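Local coordinates for protein methylenetetrahydrofolate--tRNA-(uracil-5-)-methyltransferase trmFO (Thermus thermophilus, PDB 3G5S) that methylates uridine 54 of tRNA to 5-methyluridine, taking the carbon from methylenetetrahydrofolate and using FAD as cofactor, at residues L154-A159 and M307-Y312; P225-A230 and F277-K282; Y312-R317 and E388-M393. All blocks are in the same frame, centred on the assembly; numbering follows the deposited sequence. Where two conformers were deposited one is given.

In the fold
The three interactions lie round the bound glutathione, and each supplies residues to its pocket. Interactions 1 and 3 have centres about 10 Å apart and share Y312 on strand 309-313, which pairs with strand 154-155 in a two-stranded antiparallel sheet. Interaction 2 lies about 16 Å (centre to centre) from interaction 1 and touches it where M307 packs on P225, T279 and G280. Its distance to interaction 3 is about 21 Å between centres. Along the chain, interaction 2 falls between the two segments of interaction 1, while interaction 3 follows, bringing in the loop after helix 374-384. The N310 side chain is about 6 Å from FAD, so interaction 1 lies between cofactor and glutathione pocket.

Interaction 1: residues L154-A159 and M307-Y312; sequences LAYYDA and MHRNTY. With GSH (glutathione), chain C.
A155 and Y312 form an antiparallel hydrogen-bonded pair, with A155 N to Y312 O at 2.9 Å and Y312 N to A155 O at 3.1 Å, before a beta bulge shifts the register by one and sets Y157 opposite R309. At the bulge Y156 O takes two donors. N310 N donates at 2.9 Å, and R309 NH1 makes a more bent bond of 3.1 Å (136°). The same NH1 gives a straight bond (174°) in the guanidinium plane to T311 OG1, 2.8 Å away, fixing the guanidinium at the Y156 ring edge. D158 and A159 are each modelled twice; in the conformers given, tentatively, D158 OD1 receives H308 N on the syn side at 2.8 Å and A159 N on the anti side. With chi1 at 71°, the Y312 ring swings back across the pair until its CE1 meets A155 CB at 3.6 Å. Its hydroxyl, itself bonded to F390 O, accepts from glutathione N1 at 2.9 Å. N1 also donates to Y157 O and, less certainly, D158 O, as N3 does to A159 O. This bulged two-stranded ribbon and the loop it runs into form one wall of the glutathione pocket.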
loop_
_atom_site.group_PDB
_atom_site.type_symbol
_atom_site.label_atom_id
_atom_site.label_comp_id
_atom_site.label_asym_id
_atom_site.label_seq_id
_atom_site.Cartn_x
_atom_site.Cartn_y
_atom_site.Cartn_z
ATOM N N LEU A 154 -9.076 -12.705 2.141
ATOM C CA LEU A 154 -8.230 -12.535 0.972
ATOM C C LEU A 154 -9.086 -11.966 -0.151
ATOM O O LEU A 154 -10.183 -12.460 -0.407
ATOM C CB LEU A 154 -7.582 -13.857 0.552
ATOM C CG LEU A 154 -6.685 -13.810 -0.687
ATOM C CD1 LEU A 154 -5.560 -14.828 -0.597
ATOM C CD2 LEU A 154 -7.501 -14.023 -1.961
ATOM N N ALA A 155 -8.596 -10.910 -0.789
ATOM C CA ALA A 155 -9.278 -10.284 -1.909
ATOM C C ALA A 155 -8.483 -10.510 -3.185
ATOM O O ALA A 155 -7.266 -10.709 -3.139
ATOM C CB ALA A 155 -9.460 -8.798 -1.646
ATOM N N TYR A 156 -9.180 -10.468 -4.322
ATOM C CA TYR A 156 -8.558 -10.663 -5.628
ATOM C C TYR A 156 -8.447 -9.372 -6.432
ATOM O O TYR A 156 -7.798 -9.352 -7.475
ATOM C CB TYR A 156 -9.320 -11.708 -6.442
ATOM C CG TYR A 156 -9.194 -13.105 -5.890
ATOM C CD1 TYR A 156 -8.020 -13.827 -6.040
ATOM C CD2 TYR A 156 -10.246 -13.699 -5.212
ATOM C CE1 TYR A 156 -7.898 -15.108 -5.528
ATOM C CE2 TYR A 156 -10.136 -14.976 -4.700
ATOM C CZ TYR A 156 -8.959 -15.676 -4.860
ATOM O OH TYR A 156 -8.850 -16.950 -4.349
ATOM N N TYR A 157 -9.099 -8.313 -5.966
ATOM C CA TYR A 157 -8.999 -7.004 -6.603
ATOM C C TYR A 157 -9.079 -5.945 -5.523
ATOM O O TYR A 157 -9.610 -6.194 -4.443
ATOM C CB TYR A 157 -10.092 -6.800 -7.667
ATOM C CG TYR A 157 -11.520 -6.761 -7.157
ATOM C CD1 TYR A 157 -12.071 -5.592 -6.643
ATOM C CD2 TYR A 157 -12.331 -7.885 -7.232
ATOM C CE1 TYR A 157 -13.384 -5.554 -6.195
ATOM C CE2 TYR A 157 -13.643 -7.857 -6.788
ATOM C CZ TYR A 157 -14.165 -6.689 -6.272
ATOM O OH TYR A 157 -15.471 -6.658 -5.831
ATOM N N ASP A 158 -8.631 -4.722 -5.808
ATOM C CA ASP A 158 -8.643 -3.674 -4.770
ATOM C C ASP A 158 -9.842 -2.697 -4.726
ATOM O O ASP A 158 -10.473 -2.538 -3.680
ATOM C CB ASP A 158 -7.309 -2.917 -4.705
ATOM C CG ASP A 158 -6.778 -2.533 -6.066
ATOM O OD1 ASP A 158 -7.577 -2.405 -7.020
ATOM O OD2 ASP A 158 -5.547 -2.344 -6.171
ATOM N N ALA A 159 -10.144 -2.034 -5.837
ATOM C CA ALA A 159 -11.303 -1.143 -5.891
ATOM C C ALA A 159 -11.266 -0.080 -4.789
ATOM O O ALA A 159 -12.228 0.108 -4.053
ATOM C CB ALA A 159 -12.600 -1.941 -5.820
HETATM N N MSE A 307 -8.476 0.603 -9.487
HETATM C CA MSE A 307 -9.291 -0.574 -9.767
HETATM C C MSE A 307 -8.444 -1.569 -10.520
HETATM O O MSE A 307 -8.305 -1.451 -11.734
HETATM C CB MSE A 307 -10.443 -0.224 -10.717
HETATM C CG MSE A 307 -11.534 0.665 -10.174
HETATM SE SE MSE A 307 -13.067 -0.317 -9.456
HETATM C CE MSE A 307 -13.268 -1.715 -10.792
ATOM N N HIS A 308 -7.879 -2.553 -9.843
ATOM C CA HIS A 308 -7.187 -3.577 -10.602
ATOM C C HIS A 308 -7.128 -4.931 -9.932
ATOM O O HIS A 308 -7.430 -5.088 -8.746
ATOM C CB HIS A 308 -5.789 -3.130 -11.051
ATOM C CG HIS A 308 -4.983 -2.460 -9.984
ATOM N ND1 HIS A 308 -4.550 -3.114 -8.852
ATOM C CD2 HIS A 308 -4.508 -1.195 -9.894
ATOM C CE1 HIS A 308 -3.847 -2.279 -8.105
ATOM N NE2 HIS A 308 -3.814 -1.107 -8.711
ATOM N N ARG A 309 -6.756 -5.911 -10.741
ATOM C CA ARG A 309 -6.463 -7.245 -10.271
ATOM C C ARG A 309 -5.293 -7.171 -9.295
ATOM O O ARG A 309 -4.226 -6.652 -9.629
ATOM C CB ARG A 309 -6.117 -8.121 -11.471
ATOM C CG ARG A 309 -5.543 -9.463 -11.127
ATOM C CD ARG A 309 -6.624 -10.451 -10.763
ATOM N NE ARG A 309 -6.030 -11.758 -10.531
ATOM C CZ ARG A 309 -5.564 -12.159 -9.355
ATOM N NH1 ARG A 309 -5.648 -11.362 -8.302
ATOM N NH2 ARG A 309 -5.021 -13.360 -9.229
ATOM N N ASN A 310 -5.501 -7.689 -8.091
ATOM C CA ASN A 310 -4.545 -7.505 -7.004
ATOM C C ASN A 310 -4.924 -8.418 -5.854
ATOM O O ASN A 310 -5.860 -8.128 -5.121
ATOM C CB ASN A 310 -4.582 -6.032 -6.545
ATOM C CG ASN A 310 -3.475 -5.671 -5.550
ATOM O OD1 ASN A 310 -2.362 -5.308 -5.937
ATOM N ND2 ASN A 310 -3.795 -5.725 -4.259
ATOM N N THR A 311 -4.206 -9.525 -5.698
ATOM C CA THR A 311 -4.426 -10.413 -4.560
ATOM C C THR A 311 -3.749 -9.867 -3.316
ATOM O O THR A 311 -2.556 -9.559 -3.332
ATOM C CB THR A 311 -3.903 -11.809 -4.849
ATOM O OG1 THR A 311 -4.686 -12.368 -5.907
ATOM C CG2 THR A 311 -4.035 -12.692 -3.632
ATOM N N TYR A 312 -4.511 -9.753 -2.235
ATOM C CA TYR A 312 -3.960 -9.271 -0.981
ATOM C C TYR A 312 -4.797 -9.721 0.208
ATOM O O TYR A 312 -5.978 -10.051 0.077
ATOM C CB TYR A 312 -3.796 -7.735 -1.001
ATOM C CG TYR A 312 -5.104 -6.972 -0.960
ATOM C CD1 TYR A 312 -5.899 -6.848 -2.094
ATOM C CD2 TYR A 312 -5.550 -6.378 0.212
ATOM C CE1 TYR A 312 -7.099 -6.157 -2.055
ATOM C CE2 TYR A 312 -6.748 -5.681 0.258
ATOM C CZ TYR A 312 -7.523 -5.575 -0.880
ATOM O OH TYR A 312 -8.722 -4.893 -0.859
HETATM N N1 GSH C . -11.210 -5.165 -2.386
HETATM C CA1 GSH C . -11.839 -5.770 -1.226
HETATM C C1 GSH C . -12.711 -6.964 -1.580
HETATM O O11 GSH C . -12.708 -7.428 -2.895
HETATM O O12 GSH C . -13.139 -7.650 -0.711
HETATM C CB1 GSH C . -12.552 -4.771 -0.318
HETATM C CG1 GSH C . -13.974 -4.366 -0.691
HETATM C CD1 GSH C . -14.180 -3.500 -1.931
HETATM O OE1 GSH C . -13.318 -3.303 -2.726
HETATM N N2 GSH C . -15.475 -2.900 -2.094
HETATM C CA2 GSH C . -15.724 -1.989 -3.166
HETATM C C2 GSH C . -15.810 -0.542 -2.689
HETATM O O2 GSH C . -16.830 -0.115 -2.259
HETATM C CB2 GSH C . -16.993 -2.451 -3.863
HETATM S SG2 GSH C . -17.422 -1.618 -5.406
HETATM N N3 GSH C . -14.808 0.374 -3.197
HETATM C CA3 GSH C . -14.938 1.790 -2.925
HETATM C C3 GSH C . -14.589 2.188 -1.499
HETATM O O31 GSH C . -15.147 3.073 -0.929
HETATM O O32 GSH C . -13.793 1.297 -0.806
#

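Interaction 2: residues P225-A230 and F277-K282; sequences PVEELA and FQTGLK. With GSH (glutathione), chain C.
The carboxylate of E227 grips the loop at T279 and G280 with both oxygens. OE1 accepts from T279 OG1 at 2.7 Å, the hydroxyl approaching from above the carboxylate plane, while OE2 offers its syn lone pair to G280 N at 2.8 Å. One residue earlier, V226 N, the first amide of helix 226-231, donates to Q278 O at 2.9 Å in a nearly straight bond (166°). Beside this bond V226 CG1 lies over one face of the F277 ring, a CH-pi contact 4.3 Å from the ring centroid and offset toward the rim, and V226 CG2 rests on T279 CB at 4.1 Å. E227 CG lies between the backbone N and the carbonyl carbon (chi1 63°), and the chain bends again at chi2 (-89°), which brings the carboxylate back to the loop. There it slides past L281, whose CG is 3.8 Å from E227 CD. T279 OG1 is held in turn by L281 N at 3.0 Å. In the next shell, Q278 NE2 donates to V224 O, while F277 packs on F199 and L281 on L203, both of helix 193-205. An ST turn between strand 271-274 and helix 283-290 is thereby joined to the start of helix 226-231, on the flank of the glutathione pocket.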
loop_
_atom_site.group_PDB
_atom_site.type_symbol
_atom_site.label_atom_id
_atom_site.label_comp_id
_atom_site.label_asym_id
_atom_site.label_seq_id
_atom_site.Cartn_x
_atom_site.Cartn_y
_atom_site.Cartn_z
ATOM N N PRO A 225 -16.851 1.003 -11.368
ATOM C CA PRO A 225 -16.192 2.288 -11.098
ATOM C C PRO A 225 -17.206 3.430 -11.144
ATOM O O PRO A 225 -18.126 3.377 -11.961
ATOM C CB PRO A 225 -15.191 2.420 -12.250
ATOM C CG PRO A 225 -14.995 1.028 -12.761
ATOM C CD PRO A 225 -16.290 0.324 -12.547
ATOM N N VAL A 226 -17.048 4.444 -10.296
ATOM C CA VAL A 226 -18.032 5.528 -10.250
ATOM C C VAL A 226 -18.175 6.254 -11.575
ATOM O O VAL A 226 -19.265 6.705 -11.922
ATOM C CB VAL A 226 -17.746 6.572 -9.145
ATOM C CG1 VAL A 226 -18.054 6.003 -7.789
ATOM C CG2 VAL A 226 -16.308 7.074 -9.216
ATOM N N GLU A 227 -17.080 6.380 -12.314
ATOM C CA GLU A 227 -17.134 7.055 -13.601
ATOM C C GLU A 227 -17.964 6.245 -14.598
ATOM O O GLU A 227 -18.584 6.805 -15.498
ATOM C CB GLU A 227 -15.728 7.349 -14.141
ATOM C CG GLU A 227 -14.874 6.122 -14.432
ATOM C CD GLU A 227 -14.054 5.652 -13.239
ATOM O OE1 GLU A 227 -14.372 6.024 -12.086
ATOM O OE2 GLU A 227 -13.080 4.903 -13.458
ATOM N N GLU A 228 -17.982 4.928 -14.429
ATOM C CA GLU A 228 -18.817 4.075 -15.266
ATOM C C GLU A 228 -20.281 4.120 -14.818
ATOM O O GLU A 228 -21.183 4.110 -15.652
ATOM C CB GLU A 228 -18.284 2.641 -15.291
ATOM C CG GLU A 228 -18.981 1.722 -16.286
ATOM C CD GLU A 228 -18.906 2.215 -17.729
ATOM O OE1 GLU A 228 -17.958 2.956 -18.066
ATOM O OE2 GLU A 228 -19.797 1.854 -18.526
ATOM N N LEU A 229 -20.524 4.175 -13.510
ATOM C CA LEU A 229 -21.883 4.398 -13.019
ATOM C C LEU A 229 -22.460 5.680 -13.617
ATOM O O LEU A 229 -23.616 5.716 -14.034
ATOM C CB LEU A 229 -21.920 4.466 -11.492
ATOM C CG LEU A 229 -21.661 3.168 -10.723
ATOM C CD1 LEU A 229 -21.621 3.436 -9.227
ATOM C CD2 LEU A 229 -22.713 2.109 -11.055
ATOM N N ALA A 230 -21.650 6.730 -13.669
ATOM C CA ALA A 230 -22.086 7.984 -14.264
ATOM C C ALA A 230 -22.528 7.782 -15.709
ATOM O O ALA A 230 -23.560 8.310 -16.131
ATOM C CB ALA A 230 -20.977 9.014 -14.195
ATOM N N PHE A 277 -16.575 5.290 -3.830
ATOM C CA PHE A 277 -15.945 6.001 -4.940
ATOM C C PHE A 277 -14.773 5.250 -5.562
ATOM O O PHE A 277 -13.802 5.844 -6.014
ATOM C CB PHE A 277 -15.587 7.439 -4.543
ATOM C CG PHE A 277 -16.719 8.395 -4.771
ATOM C CD1 PHE A 277 -17.808 8.429 -3.913
ATOM C CD2 PHE A 277 -16.738 9.210 -5.890
ATOM C CE1 PHE A 277 -18.876 9.285 -4.159
ATOM C CE2 PHE A 277 -17.799 10.059 -6.134
ATOM C CZ PHE A 277 -18.867 10.101 -5.270
ATOM N N GLN A 278 -14.888 3.928 -5.598
ATOM C CA GLN A 278 -13.946 3.125 -6.358
ATOM C C GLN A 278 -13.845 3.695 -7.769
ATOM O O GLN A 278 -14.850 4.069 -8.375
ATOM C CB GLN A 278 -14.387 1.657 -6.397
ATOM C CG GLN A 278 -15.703 1.400 -7.128
ATOM C CD GLN A 278 -16.940 1.678 -6.280
ATOM O OE1 GLN A 278 -16.850 1.924 -5.075
ATOM N NE2 GLN A 278 -18.113 1.622 -6.915
ATOM N N THR A 279 -12.628 3.769 -8.289
ATOM C CA THR A 279 -12.413 4.475 -9.542
ATOM C C THR A 279 -11.134 4.039 -10.234
ATOM O O THR A 279 -10.173 3.623 -9.581
ATOM C CB THR A 279 -12.362 5.998 -9.311
ATOM O OG1 THR A 279 -12.195 6.670 -10.561
ATOM C CG2 THR A 279 -11.200 6.369 -8.397
ATOM N N GLY A 280 -11.138 4.145 -11.560
ATOM C CA GLY A 280 -9.953 3.914 -12.361
ATOM C C GLY A 280 -9.489 5.176 -13.063
ATOM O O GLY A 280 -8.682 5.115 -13.985
ATOM N N LEU A 281 -10.004 6.321 -12.633
ATOM C CA LEU A 281 -9.629 7.593 -13.240
ATOM C C LEU A 281 -8.152 7.902 -13.046
ATOM O O LEU A 281 -7.550 7.501 -12.051
ATOM C CB LEU A 281 -10.455 8.724 -12.641
ATOM C CG LEU A 281 -11.930 8.773 -13.048
ATOM C CD1 LEU A 281 -12.642 9.898 -12.321
ATOM C CD2 LEU A 281 -12.082 8.928 -14.559
ATOM N N LYS A 282 -7.571 8.627 -13.994
ATOM C CA LYS A 282 -6.211 9.123 -13.827
ATOM C C LYS A 282 -6.177 10.036 -12.614
ATOM O O LYS A 282 -7.157 10.705 -12.303
ATOM C CB LYS A 282 -5.746 9.867 -15.077
ATOM C CG LYS A 282 -5.775 9.006 -16.323
ATOM C CD LYS A 282 -5.014 9.643 -17.468
ATOM C CE LYS A 282 -5.057 8.750 -18.695
ATOM N NZ LYS A 282 -4.058 9.153 -19.724
HETATM N N1 GSH C . -11.210 -5.165 -2.386
HETATM C CA1 GSH C . -11.839 -5.770 -1.226
HETATM C C1 GSH C . -12.711 -6.964 -1.580
HETATM O O11 GSH C . -12.708 -7.428 -2.895
HETATM O O12 GSH C . -13.139 -7.650 -0.711
HETATM C CB1 GSH C . -12.552 -4.771 -0.318
HETATM C CG1 GSH C . -13.974 -4.366 -0.691
HETATM C CD1 GSH C . -14.180 -3.500 -1.931
HETATM O OE1 GSH C . -13.318 -3.303 -2.726
HETATM N N2 GSH C . -15.475 -2.900 -2.094
HETATM C CA2 GSH C . -15.724 -1.989 -3.166
HETATM C C2 GSH C . -15.810 -0.542 -2.689
HETATM O O2 GSH C . -16.830 -0.115 -2.259
HETATM C CB2 GSH C . -16.993 -2.451 -3.863
HETATM S SG2 GSH C . -17.422 -1.618 -5.406
HETATM N N3 GSH C . -14.808 0.374 -3.197
HETATM C CA3 GSH C . -14.938 1.790 -2.925
HETATM C C3 GSH C . -14.589 2.188 -1.499
HETATM O O31 GSH C . -15.147 3.073 -0.929
HETATM O O32 GSH C . -13.793 1.297 -0.806
#

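Interaction 3: residues Y312-R317 and E388-M393; sequences YLNAPR and EGFQPM. With GSH (glutathione), chain C; EDO (1,2-ethanediol), chain F.
P316 and F390 meet in a CH-pi contact, P316 CD lying 3.5 Å from the centroid of the F390 ring and 11° off its normal. A second such contact has P392 CG almost exactly above the centre of the Y312 ring, 3.8 Å from the centroid. Between the two, F390 CD2 touches Y312 CE2 at 3.8 Å. With CG anti to the backbone N (chi1 172°), the F390 ring is sent against the first turn of helix 315-318, where A315 CB also meets it. Strand 309-313 enters that helix through an inverse gamma turn centred on N314, the N-cap residue, whose side-chain OD1 caps the helix by accepting from R317 N at 3.2 Å, the donor above the side-chain amide plane. Among the polar contacts, Y312 OH donates to F390 O at 2.7 Å, in the carbonyl plane and on a lone pair; O1 of an ethanediol, probably from the crystallisation liquor, gives this oxygen a second bond. N314 ND2 is bound to P387 O and, at 3.1 Å, to ethanediol O2. The charged ends of R317 and E388 do not touch: a water accepts from R317 NH1 at 3.0 Å and donates to E388 OE1 at 2.7 Å.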
loop_
_atom_site.group_PDB
_atom_site.type_symbol
_atom_site.label_atom_id
_atom_site.label_comp_id
_atom_site.label_asym_id
_atom_site.label_seq_id
_atom_site.Cartn_x
_atom_site.Cartn_y
_atom_site.Cartn_z
ATOM N N TYR A 312 -4.511 -9.753 -2.235
ATOM C CA TYR A 312 -3.960 -9.271 -0.981
ATOM C C TYR A 312 -4.797 -9.721 0.208
ATOM O O TYR A 312 -5.978 -10.051 0.077
ATOM C CB TYR A 312 -3.796 -7.735 -1.001
ATOM C CG TYR A 312 -5.104 -6.972 -0.960
ATOM C CD1 TYR A 312 -5.899 -6.848 -2.094
ATOM C CD2 TYR A 312 -5.550 -6.378 0.212
ATOM C CE1 TYR A 312 -7.099 -6.157 -2.055
ATOM C CE2 TYR A 312 -6.748 -5.681 0.258
ATOM C CZ TYR A 312 -7.523 -5.575 -0.880
ATOM O OH TYR A 312 -8.722 -4.893 -0.859
ATOM N N LEU A 313 -4.158 -9.717 1.368
ATOM C CA LEU A 313 -4.774 -10.101 2.627
ATOM C C LEU A 313 -5.372 -8.930 3.390
ATOM O O LEU A 313 -4.936 -7.780 3.245
ATOM C CB LEU A 313 -3.724 -10.750 3.522
ATOM C CG LEU A 313 -3.140 -12.051 2.982
ATOM C CD1 LEU A 313 -1.915 -12.427 3.782
ATOM C CD2 LEU A 313 -4.178 -13.173 3.013
ATOM N N ASN A 314 -6.352 -9.240 4.230
ATOM C CA ASN A 314 -6.884 -8.268 5.159
ATOM C C ASN A 314 -5.891 -8.106 6.296
ATOM O O ASN A 314 -5.945 -8.810 7.303
ATOM C CB ASN A 314 -8.252 -8.698 5.683
ATOM C CG ASN A 314 -8.966 -7.563 6.364
ATOM O OD1 ASN A 314 -8.395 -6.908 7.239
ATOM N ND2 ASN A 314 -10.198 -7.291 5.948
ATOM N N ALA A 315 -4.955 -7.186 6.112
ATOM C CA ALA A 315 -3.888 -7.002 7.082
ATOM C C ALA A 315 -4.401 -6.671 8.486
ATOM O O ALA A 315 -3.932 -7.255 9.456
ATOM C CB ALA A 315 -2.873 -5.974 6.598
ATOM N N PRO A 316 -5.376 -5.749 8.615
ATOM C CA PRO A 316 -5.777 -5.434 9.990
ATOM C C PRO A 316 -6.368 -6.633 10.728
ATOM O O PRO A 316 -6.219 -6.729 11.948
ATOM C CB PRO A 316 -6.826 -4.328 9.810
ATOM C CG PRO A 316 -6.510 -3.714 8.498
ATOM C CD PRO A 316 -5.947 -4.806 7.636
ATOM N N ARG A 317 -7.016 -7.540 10.008
ATOM C CA ARG A 317 -7.576 -8.724 10.651
ATOM C C ARG A 317 -6.535 -9.808 10.909
ATOM O O ARG A 317 -6.688 -10.588 11.839
ATOM C CB ARG A 317 -8.708 -9.305 9.805
ATOM C CG ARG A 317 -9.954 -8.435 9.729
ATOM C CD ARG A 317 -10.533 -8.114 11.110
ATOM N NE ARG A 317 -10.940 -9.300 11.857
ATOM C CZ ARG A 317 -12.134 -9.872 11.761
ATOM N NH1 ARG A 317 -13.046 -9.375 10.937
ATOM N NH2 ARG A 317 -12.414 -10.950 12.485
ATOM N N GLU A 388 -13.010 -3.342 7.641
ATOM C CA GLU A 388 -14.166 -3.573 6.788
ATOM C C GLU A 388 -13.896 -3.014 5.402
ATOM O O GLU A 388 -13.767 -1.806 5.231
ATOM C CB GLU A 388 -15.406 -2.924 7.401
ATOM C CG GLU A 388 -15.726 -3.442 8.792
ATOM C CD GLU A 388 -15.935 -4.943 8.821
ATOM O OE1 GLU A 388 -15.486 -5.587 9.793
ATOM O OE2 GLU A 388 -16.545 -5.479 7.869
ATOM N N GLY A 389 -13.797 -3.890 4.412
ATOM C CA GLY A 389 -13.451 -3.458 3.068
ATOM C C GLY A 389 -12.025 -2.933 2.947
ATOM O O GLY A 389 -11.742 -2.082 2.109
ATOM N N PHE A 390 -11.122 -3.443 3.783
ATOM C CA PHE A 390 -9.729 -3.011 3.767
ATOM C C PHE A 390 -9.145 -3.056 2.364
ATOM O O PHE A 390 -9.300 -4.056 1.650
ATOM C CB PHE A 390 -8.883 -3.884 4.702
ATOM C CG PHE A 390 -7.410 -3.619 4.590
ATOM C CD1 PHE A 390 -6.849 -2.495 5.177
ATOM C CD2 PHE A 390 -6.589 -4.485 3.889
ATOM C CE1 PHE A 390 -5.504 -2.243 5.063
ATOM C CE2 PHE A 390 -5.241 -4.237 3.771
ATOM C CZ PHE A 390 -4.699 -3.108 4.358
ATOM N N GLN A 391 -8.492 -1.951 1.977
ATOM C CA GLN A 391 -7.827 -1.770 0.681
ATOM C C GLN A 391 -6.323 -1.559 0.894
ATOM O O GLN A 391 -5.901 -1.167 1.981
ATOM C CB GLN A 391 -8.393 -0.540 -0.050
ATOM C CG GLN A 391 -9.861 -0.632 -0.437
ATOM C CD GLN A 391 -10.127 -1.734 -1.441
ATOM O OE1 GLN A 391 -9.480 -1.818 -2.484
ATOM N NE2 GLN A 391 -11.082 -2.588 -1.126
ATOM N N PRO A 392 -5.509 -1.793 -0.149
ATOM C CA PRO A 392 -4.058 -1.630 0.018
ATOM C C PRO A 392 -3.612 -0.186 0.202
ATOM O O PRO A 392 -4.312 0.756 -0.179
ATOM C CB PRO A 392 -3.483 -2.181 -1.290
ATOM C CG PRO A 392 -4.594 -3.073 -1.858
ATOM C CD PRO A 392 -5.857 -2.366 -1.461
HETATM N N MSE A 393 -2.420 -0.028 0.763
HETATM C CA MSE A 393 -1.875 1.282 1.093
HETATM C C MSE A 393 -0.475 1.472 0.516
HETATM O O MSE A 393 0.354 0.560 0.560
HETATM C CB MSE A 393 -1.843 1.442 2.612
HETATM C CG MSE A 393 -1.377 2.808 3.100
HETATM SE SE MSE A 393 -2.364 4.288 2.293
HETATM C CE MSE A 393 -4.159 3.674 2.677
HETATM N N1 GSH C . -11.210 -5.165 -2.386
HETATM C CA1 GSH C . -11.839 -5.770 -1.226
HETATM C C1 GSH C . -12.711 -6.964 -1.580
HETATM O O11 GSH C . -12.708 -7.428 -2.895
HETATM O O12 GSH C . -13.139 -7.650 -0.711
HETATM C CB1 GSH C . -12.552 -4.771 -0.318
HETATM C CG1 GSH C . -13.974 -4.366 -0.691
HETATM C CD1 GSH C . -14.180 -3.500 -1.931
HETATM O OE1 GSH C . -13.318 -3.303 -2.726
HETATM N N2 GSH C . -15.475 -2.900 -2.094
HETATM C CA2 GSH C . -15.724 -1.989 -3.166
HETATM C C2 GSH C . -15.810 -0.542 -2.689
HETATM O O2 GSH C . -16.830 -0.115 -2.259
HETATM C CB2 GSH C . -16.993 -2.451 -3.863
HETATM S SG2 GSH C . -17.422 -1.618 -5.406
HETATM N N3 GSH C . -14.808 0.374 -3.197
HETATM C CA3 GSH C . -14.938 1.790 -2.925
HETATM C C3 GSH C . -14.589 2.188 -1.499
HETATM O O31 GSH C . -15.147 3.073 -0.929
HETATM O O32 GSH C . -13.793 1.297 -0.806
HETATM C C1 EDO F . -9.509 -7.462 2.053
HETATM O O1 EDO F . -10.530 -6.467 2.161
HETATM C C2 EDO F . -10.166 -8.831 2.156
HETATM O O2 EDO F . -10.783 -8.940 3.442
HETATM O O HOH W 1 -13.532 -7.268 8.841
#